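Cephalosporin acylase (Bacillus halodurans, PDB 2NLZ) is probably an amide-bond hydrolase of the gamma-glutamyltranspeptidase family, named for deacylation of cephalosporins but without an established function. Local coordinates at residues Val119-Ala127 against Ile211-Tyr220; Ala145-Val155 against Val198-Arg209. The protein carries 1 engineered substitution. All coordinates share one frame; numbering follows the deposited sequence.

Contact 1: residues Val119-Ala127 against Ile211-Tyr220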
loop_
_atom_site.group_PDB
_atom_site.type_symbol
_atom_site.label_atom_id
_atom_site.label_comp_id
_atom_site.label_asym_id
_atom_site.label_seq_id
_atom_site.Cartn_x
_atom_site.Cartn_y
_atom_site.Cartn_z
ATOM N N VAL D 119 12.131 46.313 -0.696
ATOM C CA VAL D 119 12.557 46.457 -2.097
ATOM C C VAL D 119 12.732 45.095 -2.766
ATOM O O VAL D 119 13.412 44.217 -2.230
ATOM C CB VAL D 119 13.802 47.407 -2.332
ATOM C CG1 VAL D 119 13.504 48.803 -1.845
ATOM C CG2 VAL D 119 15.063 46.901 -1.674
ATOM N N PRO D 120 12.041 44.894 -3.903
ATOM C CA PRO D 120 12.176 43.686 -4.700
ATOM C C PRO D 120 13.587 43.556 -5.248
ATOM O O PRO D 120 13.994 44.361 -6.077
ATOM C CB PRO D 120 11.198 43.919 -5.855
ATOM C CG PRO D 120 10.248 44.924 -5.366
ATOM C CD PRO D 120 11.047 45.815 -4.478
ATOM N N GLY D 121 14.321 42.548 -4.788
ATOM C CA GLY D 121 15.702 42.344 -5.221
ATOM C C GLY D 121 15.962 41.470 -6.448
ATOM O O GLY D 121 17.077 41.464 -6.992
ATOM N N ALA D 122 14.941 40.738 -6.888
ATOM C CA ALA D 122 15.096 39.743 -7.953
ATOM C C ALA D 122 15.505 40.290 -9.323
ATOM O O ALA D 122 16.427 39.746 -9.932
ATOM C CB ALA D 122 13.850 38.841 -8.069
ATOM N N PRO D 123 14.833 41.352 -9.823
ATOM C CA PRO D 123 15.286 41.852 -11.123
ATOM C C PRO D 123 16.769 42.243 -11.158
ATOM O O PRO D 123 17.450 41.965 -12.144
ATOM C CB PRO D 123 14.389 43.067 -11.364
ATOM C CG PRO D 123 13.184 42.804 -10.557
ATOM C CD PRO D 123 13.682 42.126 -9.322
ATOM N N GLY D 124 17.264 42.846 -10.082
ATOM C CA GLY D 124 18.683 43.191 -9.979
ATOM C C GLY D 124 19.565 41.960 -9.924
ATOM O O GLY D 124 20.648 41.924 -10.528
ATOM N N ALA D 125 19.093 40.944 -9.206
ATOM C CA ALA D 125 19.784 39.661 -9.145
ATOM C C ALA D 125 19.879 38.999 -10.515
ATOM O O ALA D 125 20.885 38.379 -10.829
ATOM C CB ALA D 125 19.110 38.741 -8.156
ATOM N N TRP D 126 18.839 39.145 -11.327
ATOM C CA TRP D 126 18.867 38.630 -12.687
ATOM C C TRP D 126 20.014 39.273 -13.452
ATOM O O TRP D 126 20.885 38.581 -13.967
ATOM C CB TRP D 126 17.547 38.904 -13.424
ATOM C CG TRP D 126 16.315 38.293 -12.811
ATOM C CD1 TRP D 126 16.253 37.187 -12.015
ATOM C CD2 TRP D 126 14.962 38.740 -12.982
ATOM N NE1 TRP D 126 14.947 36.935 -11.655
ATOM C CE2 TRP D 126 14.135 37.872 -12.239
ATOM C CE3 TRP D 126 14.368 39.797 -13.688
ATOM C CZ2 TRP D 126 12.744 38.027 -12.181
ATOM C CZ3 TRP D 126 12.989 39.954 -13.620
ATOM C CH2 TRP D 126 12.195 39.069 -12.875
ATOM N N ALA D 127 20.006 40.601 -13.504
ATOM C CA ALA D 127 21.001 41.384 -14.240
ATOM C C ALA D 127 22.446 41.093 -13.827
ATOM O O ALA D 127 23.298 40.833 -14.688
ATOM C CB ALA D 127 20.707 42.866 -14.105
ATOM N N ILE D 211 13.136 45.761 -18.447
ATOM C CA ILE D 211 14.327 45.412 -17.655
ATOM C C ILE D 211 15.344 44.656 -18.481
ATOM O O ILE D 211 16.528 44.656 -18.158
ATOM C CB ILE D 211 14.035 44.675 -16.304
ATOM C CG1 ILE D 211 13.097 43.499 -16.487
ATOM C CG2 ILE D 211 13.435 45.627 -15.290
ATOM C CD1 ILE D 211 12.232 43.252 -15.267
ATOM N N ALA D 212 14.878 44.041 -19.563
ATOM C CA ALA D 212 15.766 43.410 -20.537
ATOM C C ALA D 212 16.632 44.459 -21.233
ATOM O O ALA D 212 17.841 44.264 -21.400
ATOM C CB ALA D 212 14.962 42.628 -21.563
ATOM N N GLU D 213 16.000 45.573 -21.609
ATOM C CA GLU D 213 16.631 46.642 -22.383
ATOM C C GLU D 213 17.412 47.634 -21.535
ATOM O O GLU D 213 18.062 48.524 -22.069
ATOM C CB GLU D 213 15.580 47.396 -23.194
ATOM C CG GLU D 213 15.009 46.594 -24.349
ATOM C CD GLU D 213 13.808 47.253 -24.992
ATOM O OE1 GLU D 213 13.170 46.603 -25.849
ATOM O OE2 GLU D 213 13.500 48.415 -24.646
ATOM N N SER D 214 17.357 47.482 -20.219
ATOM C CA SER D 214 18.056 48.402 -19.336
ATOM C C SER D 214 19.053 47.712 -18.403
ATOM O O SER D 214 19.728 48.380 -17.622
ATOM C CB SER D 214 17.051 49.213 -18.519
ATOM O OG SER D 214 16.429 48.390 -17.549
ATOM N N ASN D 215 19.158 46.386 -18.509
ATOM C CA ASN D 215 19.908 45.557 -17.546
ATOM C C ASN D 215 19.426 45.765 -16.109
ATOM O O ASN D 215 20.219 45.894 -15.173
ATOM C CB ASN D 215 21.428 45.752 -17.664
ATOM C CG ASN D 215 22.041 44.912 -18.769
ATOM O OD1 ASN D 215 21.808 43.712 -18.848
ATOM N ND2 ASN D 215 22.837 45.540 -19.619
ATOM N N GLY D 216 18.107 45.816 -15.961
ATOM C CA GLY D 216 17.476 45.964 -14.669
ATOM C C GLY D 216 17.462 47.381 -14.152
ATOM O O GLY D 216 16.896 47.643 -13.099
ATOM N N GLU D 217 18.069 48.300 -14.892
ATOM C CA GLU D 217 18.224 49.681 -14.432
ATOM C C GLU D 217 16.886 50.428 -14.321
ATOM O O GLU D 217 16.704 51.260 -13.428
ATOM C CB GLU D 217 19.200 50.440 -15.344
ATOM C CG GLU D 217 20.129 51.419 -14.628
ATOM C CD GLU D 217 21.138 50.733 -13.716
ATOM O OE1 GLU D 217 21.339 49.504 -13.835
ATOM O OE2 GLU D 217 21.739 51.429 -12.874
ATOM N N SER D 218 15.955 50.107 -15.218
ATOM C CA SER D 218 14.657 50.761 -15.270
ATOM C C SER D 218 13.827 50.492 -14.032
ATOM O O SER D 218 13.027 51.335 -13.633
ATOM C CB SER D 218 13.885 50.295 -16.493
ATOM O OG SER D 218 12.528 50.674 -16.396
ATOM N N PHE D 219 14.027 49.315 -13.436
ATOM C CA PHE D 219 13.276 48.873 -12.259
ATOM C C PHE D 219 13.665 49.639 -10.997
ATOM O O PHE D 219 12.806 49.955 -10.178
ATOM C CB PHE D 219 13.488 47.372 -12.048
ATOM C CG PHE D 219 12.586 46.754 -11.005
ATOM C CD1 PHE D 219 11.302 46.336 -11.338
ATOM C CD2 PHE D 219 13.038 46.549 -9.702
ATOM C CE1 PHE D 219 10.463 45.748 -10.383
ATOM C CE2 PHE D 219 12.216 45.970 -8.745
ATOM C CZ PHE D 219 10.919 45.566 -9.092
ATOM N N TYR D 220 14.955 49.939 -10.849
ATOM C CA TYR D 220 15.482 50.524 -9.610
ATOM C C TYR D 220 15.776 52.024 -9.656
ATOM O O TYR D 220 15.495 52.749 -8.698
ATOM C CB TYR D 220 16.744 49.788 -9.191
ATOM C CG TYR D 220 16.507 48.343 -8.886
ATOM C CD1 TYR D 220 15.909 47.963 -7.696
ATOM C CD2 TYR D 220 16.879 47.353 -9.788
ATOM C CE1 TYR D 220 15.686 46.639 -7.410
ATOM C CE2 TYR D 220 16.665 46.027 -9.510
ATOM C CZ TYR D 220 16.070 45.668 -8.316
ATOM O OH TYR D 220 15.852 44.338 -8.020
#
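Tyr220, Phe219 and Ile211 meet Pro120, Pro123 and Trp126 in a buried, mostly apolar contact where the start of helix 122-133 faces the turn between helices 202-212 and 217-221. The Tyr220 hydroxyl is gripped by two bonds: OH donates to Pro120 O at 2.7 Å, the donor lying 18° out of the carbonyl plane, and accepts from Gly124 N at 2.9 Å. Pro120 O is the carbonyl four residues before Gly124 N, and the hydroxyl is inserted between the two, bridging atoms too far apart to bond directly. A phenylalanine here would probably leave Pro120 O and Gly124 N without this shared partner. With CG anti to the backbone N (chi1 -170°), the Phe219 ring turns one face to Pro123, whose CG sits 3.7 Å from the ring centroid in a CH-pi contact, while Pro120 CB approaches Phe219 CZ at 3.6 Å. Beyond them, Ile211 CD1 touches the edge of the Trp126 ring at CZ3. A type I' turn, Ser214 to Glu217, brings Gly216 close to Gly124. Trp126 NE1 bonds to Gln375 of strand 370-376, and its ring packs on helix 47-61, consistent with a helical layer covering the sheets of an Ntn-hydrolase fold.

Contact 2: residues Ala145-Val155 against Val198-Arg209; sequences AIRYAEEGYPV and VWRSQGHADTLR
Val198 opens the pairing with 145-155: its CG1 and CG2 lie over the backbone from Gly152 to Pro154, and its CA makes a C-H contact to Tyr153 O. Next comes Trp199, which forms an antiparallel hydrogen-bonded pair with Tyr153: Tyr153 N to Trp199 O and Trp199 N to Tyr153 O, both 3.1 Å. The two side chains run side by side in the same direction, their rings turned 78° apart, with Tyr153 CE2 reaching the edge of the indole at CE3, 3.6 Å away. Their polar ends bond outside the pair, Tyr153 OH to Val60 and Trp199 NE1 to Thr185. Arg200 directs NE at Glu150 O (3.2 Å) along an almost straight N-H...O line of 176°, with the carbonyl oxygen in the guanidinium plane, and Ser201 N donates to Ala149 O at 3.0 Å. These two carbonyls belong to the last turn of helix 143-151, to which the link between strand 198-199 and helix 202-212 supplies donors, just before Gly152 leaves it with positive phi. The motif is a helix-strand unit folded back on a strand-helix unit: a two-stranded ribbon, then two helices packed nearly antiparallel, 154° between their directions. Ser201 is the N-cap of the second helix, and its OG is hydrogen-bonded to His204 ND1. Gln202 bends at chi2 to bring NE2 to Glu150 OE2, on the lone pair facing away from OE1. Ala205 CB touches both Glu150 CG (3.4 Å) and Ala149 CB, and its CA lies 4.7 Å from Ile146 CA. Leu208 packs CB on Ile146 CG1 (3.7 Å) and CD1 on Ala145. Arg209, bent at chi2 and chi3, lays one guanidinium face on Ile146 CG2 while NH2 meets Glu150 OE2 at 2.9 Å in a salt bridge whose hydrogen bond is weak.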
loop_
_atom_site.group_PDB
_atom_site.type_symbol
_atom_site.label_atom_id
_atom_site.label_comp_id
_atom_site.label_asym_id
_atom_site.label_seq_id
_atom_site.Cartn_x
_atom_site.Cartn_y
_atom_site.Cartn_z
ATOM N N ALA D 145 10.102 34.367 -21.537
ATOM C CA ALA D 145 9.253 34.928 -20.485
ATOM C C ALA D 145 8.314 35.982 -21.045
ATOM O O ALA D 145 7.128 35.986 -20.717
ATOM C CB ALA D 145 10.105 35.527 -19.381
ATOM N N ILE D 146 8.864 36.859 -21.895
ATOM C CA ILE D 146 8.113 37.915 -22.595
ATOM C C ILE D 146 7.100 37.307 -23.550
ATOM O O ILE D 146 5.931 37.685 -23.553
ATOM C CB ILE D 146 9.058 38.875 -23.362
ATOM C CG1 ILE D 146 9.900 39.686 -22.375
ATOM C CG2 ILE D 146 8.274 39.803 -24.268
ATOM C CD1 ILE D 146 11.169 40.264 -22.972
ATOM N N ARG D 147 7.555 36.340 -24.335
ATOM C CA ARG D 147 6.697 35.641 -25.282
ATOM C C ARG D 147 5.494 34.998 -24.589
ATOM O O ARG D 147 4.392 35.010 -25.129
ATOM C CB ARG D 147 7.504 34.571 -26.026
ATOM C CG ARG D 147 6.859 34.013 -27.297
ATOM C CD ARG D 147 7.287 32.564 -27.623
ATOM N NE ARG D 147 8.585 32.150 -27.071
ATOM C CZ ARG D 147 9.788 32.523 -27.524
ATOM N NH1 ARG D 147 9.910 33.367 -28.543
ATOM N NH2 ARG D 147 10.884 32.064 -26.930
ATOM N N TYR D 148 5.716 34.440 -23.399
ATOM C CA TYR D 148 4.649 33.784 -22.650
ATOM C C TYR D 148 3.663 34.806 -22.111
ATOM O O TYR D 148 2.461 34.565 -22.098
ATOM C CB TYR D 148 5.202 32.953 -21.484
ATOM C CG TYR D 148 5.867 31.641 -21.864
ATOM C CD1 TYR D 148 7.069 31.256 -21.272
ATOM C CD2 TYR D 148 5.298 30.787 -22.805
ATOM C CE1 TYR D 148 7.691 30.062 -21.606
ATOM C CE2 TYR D 148 5.915 29.590 -23.144
ATOM C CZ TYR D 148 7.112 29.237 -22.538
ATOM O OH TYR D 148 7.741 28.059 -22.859
ATOM N N ALA D 149 4.173 35.947 -21.665
ATOM C CA ALA D 149 3.318 36.969 -21.096
ATOM C C ALA D 149 2.409 37.596 -22.148
ATOM O O ALA D 149 1.248 37.860 -21.872
ATOM C CB ALA D 149 4.151 38.018 -20.398
ATOM N N GLU D 150 2.940 37.809 -23.353
ATOM C CA GLU D 150 2.182 38.425 -24.452
ATOM C C GLU D 150 1.170 37.480 -25.087
ATOM O O GLU D 150 0.024 37.853 -25.313
ATOM C CB GLU D 150 3.123 38.970 -25.530
ATOM C CG GLU D 150 3.505 40.421 -25.323
ATOM C CD GLU D 150 4.379 40.979 -26.420
ATOM O OE1 GLU D 150 5.331 40.289 -26.841
ATOM O OE2 GLU D 150 4.122 42.125 -26.845
ATOM N N GLU D 151 1.600 36.256 -25.370
ATOM C CA GLU D 151 0.761 35.299 -26.072
ATOM C C GLU D 151 -0.150 34.539 -25.125
ATOM O O GLU D 151 -1.258 34.170 -25.493
ATOM C CB GLU D 151 1.619 34.339 -26.896
ATOM C CG GLU D 151 2.252 35.003 -28.122
ATOM C CD GLU D 151 3.458 34.246 -28.673
ATOM O OE1 GLU D 151 4.299 34.892 -29.338
ATOM O OE2 GLU D 151 3.567 33.018 -28.446
ATOM N N GLY D 152 0.318 34.308 -23.906
ATOM C CA GLY D 152 -0.487 33.629 -22.891
ATOM C C GLY D 152 -0.270 32.130 -22.787
ATOM O O GLY D 152 0.340 31.519 -23.661
ATOM N N TYR D 153 -0.788 31.539 -21.714
ATOM C CA TYR D 153 -0.664 30.098 -21.478
ATOM C C TYR D 153 -1.905 29.481 -20.827
ATOM O O TYR D 153 -2.590 30.147 -20.057
ATOM C CB TYR D 153 0.579 29.797 -20.628
ATOM C CG TYR D 153 0.555 30.384 -19.236
ATOM C CD1 TYR D 153 0.159 29.621 -18.142
ATOM C CD2 TYR D 153 0.946 31.702 -19.009
ATOM C CE1 TYR D 153 0.135 30.157 -16.860
ATOM C CE2 TYR D 153 0.930 32.246 -17.733
ATOM C CZ TYR D 153 0.521 31.469 -16.663
ATOM O OH TYR D 153 0.511 32.007 -15.398
ATOM N N PRO D 154 -2.196 28.202 -21.141
ATOM C CA PRO D 154 -3.295 27.485 -20.475
ATOM C C PRO D 154 -2.962 27.148 -19.033
ATOM O O PRO D 154 -1.881 26.643 -18.749
ATOM C CB PRO D 154 -3.433 26.197 -21.289
ATOM C CG PRO D 154 -2.124 26.004 -21.940
ATOM C CD PRO D 154 -1.524 27.363 -22.153
ATOM N N VAL D 155 -3.900 27.427 -18.137
ATOM C CA VAL D 155 -3.700 27.251 -16.703
ATOM C C VAL D 155 -3.896 25.786 -16.272
ATOM O O VAL D 155 -4.931 25.174 -16.539
ATOM C CB VAL D 155 -4.625 28.209 -15.914
ATOM C CG1 VAL D 155 -4.534 27.965 -14.417
ATOM C CG2 VAL D 155 -4.269 29.638 -16.237
ATOM N N VAL D 198 -6.798 30.362 -21.048
ATOM C CA VAL D 198 -5.555 31.077 -21.294
ATOM C C VAL D 198 -5.528 32.384 -20.514
ATOM O O VAL D 198 -6.494 33.154 -20.527
ATOM C CB VAL D 198 -5.354 31.365 -22.791
ATOM C CG1 VAL D 198 -4.243 32.376 -23.004
ATOM C CG2 VAL D 198 -5.044 30.084 -23.537
ATOM N N TRP D 199 -4.426 32.620 -19.818
ATOM C CA TRP D 199 -4.230 33.885 -19.136
ATOM C C TRP D 199 -3.009 34.552 -19.731
ATOM O O TRP D 199 -2.033 33.881 -20.068
ATOM C CB TRP D 199 -4.056 33.668 -17.634
ATOM C CG TRP D 199 -3.751 34.913 -16.879
ATOM C CD1 TRP D 199 -4.648 35.823 -16.413
ATOM C CD2 TRP D 199 -2.453 35.397 -16.501
ATOM N NE1 TRP D 199 -3.993 36.843 -15.765
ATOM C CE2 TRP D 199 -2.645 36.605 -15.802
ATOM C CE3 TRP D 199 -1.150 34.924 -16.680
ATOM C CZ2 TRP D 199 -1.581 37.350 -15.282
ATOM C CZ3 TRP D 199 -0.096 35.663 -16.164
ATOM C CH2 TRP D 199 -0.319 36.863 -15.473
ATOM N N ARG D 200 -3.081 35.870 -19.871
ATOM C CA ARG D 200 -1.981 36.649 -20.400
ATOM C C ARG D 200 -1.865 37.943 -19.627
ATOM O O ARG D 200 -2.783 38.332 -18.914
ATOM C CB ARG D 200 -2.189 36.937 -21.887
ATOM C CG ARG D 200 -3.584 37.449 -22.240
ATOM C CD ARG D 200 -3.741 37.691 -23.739
ATOM N NE ARG D 200 -2.825 38.720 -24.233
ATOM C CZ ARG D 200 -3.078 40.026 -24.219
ATOM N NH1 ARG D 200 -4.225 40.486 -23.731
ATOM N NH2 ARG D 200 -2.178 40.877 -24.692
ATOM N N SER D 201 -0.728 38.602 -19.768
ATOM C CA SER D 201 -0.524 39.884 -19.146
ATOM C C SER D 201 0.437 40.727 -19.974
ATOM O O SER D 201 1.653 40.477 -19.989
ATOM C CB SER D 201 -0.006 39.701 -17.731
ATOM O OG SER D 201 0.173 40.955 -17.116
ATOM N N GLN D 202 -0.127 41.715 -20.676
ATOM C CA GLN D 202 0.663 42.681 -21.436
ATOM C C GLN D 202 1.571 43.475 -20.513
ATOM O O GLN D 202 2.672 43.857 -20.900
ATOM C CB GLN D 202 -0.225 43.638 -22.237
ATOM C CG GLN D 202 -0.198 43.417 -23.747
ATOM C CD GLN D 202 1.179 43.647 -24.385
ATOM O OE1 GLN D 202 2.046 44.326 -23.819
ATOM N NE2 GLN D 202 1.376 43.087 -25.577
ATOM N N GLY D 203 1.096 43.708 -19.293
ATOM C CA GLY D 203 1.878 44.376 -18.275
ATOM C C GLY D 203 3.192 43.659 -18.038
ATOM O O GLY D 203 4.264 44.261 -18.156
ATOM N N HIS D 204 3.099 42.368 -17.725
ATOM C CA HIS D 204 4.269 41.525 -17.487
ATOM C C HIS D 204 5.258 41.559 -18.642
ATOM O O HIS D 204 6.461 41.668 -18.425
ATOM C CB HIS D 204 3.849 40.083 -17.222
ATOM C CG HIS D 204 3.426 39.822 -15.811
ATOM N ND1 HIS D 204 2.232 40.272 -15.295
ATOM C CD2 HIS D 204 4.033 39.139 -14.812
ATOM C CE1 HIS D 204 2.121 39.877 -14.040
ATOM N NE2 HIS D 204 3.204 39.193 -13.720
ATOM N N ALA D 205 4.740 41.478 -19.866
ATOM C CA ALA D 205 5.562 41.568 -21.067
ATOM C C ALA D 205 6.334 42.890 -21.166
ATOM O O ALA D 205 7.552 42.877 -21.380
ATOM C CB ALA D 205 4.710 41.368 -22.288
ATOM N N ASP D 206 5.618 44.008 -21.001
ATOM C CA ASP D 206 6.187 45.358 -21.104
ATOM C C ASP D 206 7.329 45.579 -20.124
ATOM O O ASP D 206 8.410 46.058 -20.495
ATOM C CB ASP D 206 5.105 46.423 -20.872
ATOM C CG ASP D 206 4.094 46.494 -22.008
ATOM O OD1 ASP D 206 4.407 46.024 -23.122
ATOM O OD2 ASP D 206 2.982 47.016 -21.782
ATOM N N THR D 207 7.084 45.213 -18.872
ATOM C CA THR D 207 8.067 45.444 -17.832
ATOM C C THR D 207 9.277 44.509 -17.956
ATOM O O THR D 207 10.413 44.929 -17.711
ATOM C CB THR D 207 7.437 45.427 -16.421
ATOM O OG1 THR D 207 8.462 45.555 -15.436
ATOM C CG2 THR D 207 6.721 44.161 -16.180
ATOM N N LEU D 208 9.047 43.266 -18.373
ATOM C CA LEU D 208 10.160 42.352 -18.600
ATOM C C LEU D 208 11.019 42.839 -19.749
ATOM O O LEU D 208 12.240 42.794 -19.670
ATOM C CB LEU D 208 9.689 40.926 -18.850
ATOM C CG LEU D 208 9.272 40.147 -17.604
ATOM C CD1 LEU D 208 8.631 38.833 -18.011
ATOM C CD2 LEU D 208 10.432 39.907 -16.636
ATOM N N ARG D 209 10.378 43.340 -20.800
ATOM C CA ARG D 209 11.096 43.984 -21.892
ATOM C C ARG D 209 11.864 45.215 -21.383
ATOM O O ARG D 209 13.010 45.439 -21.769
ATOM C CB ARG D 209 10.138 44.342 -23.031
ATOM C CG ARG D 209 10.811 44.766 -24.325
ATOM C CD ARG D 209 10.198 44.068 -25.537
ATOM N NE ARG D 209 8.746 43.927 -25.421
ATOM C CZ ARG D 209 7.996 43.119 -26.169
ATOM N NH1 ARG D 209 8.544 42.359 -27.109
ATOM N NH2 ARG D 209 6.688 43.067 -25.970
#

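How the contacts relate
Helix 202-212 serves both contacts: its first two turns pack on 145-155 in contact 2, and its last turn leads into contact 1. The two sites touch where Leu208 CD2 packs against Trp126 CZ3, and the loop residue Ile68 borders both, against Thr207 and Ile211. Contact 1 is almost wholly buried, and its polar chemistry across the segments is confined to one tyrosine hydroxyl between backbone atoms. Contact 2 buries about twice the area and mixes an apolar interior with a charged border of glutamate and arginines, besides strand pairing. Only contact 2 approaches another chain: Val198 packs on Lys22 of the second subunit.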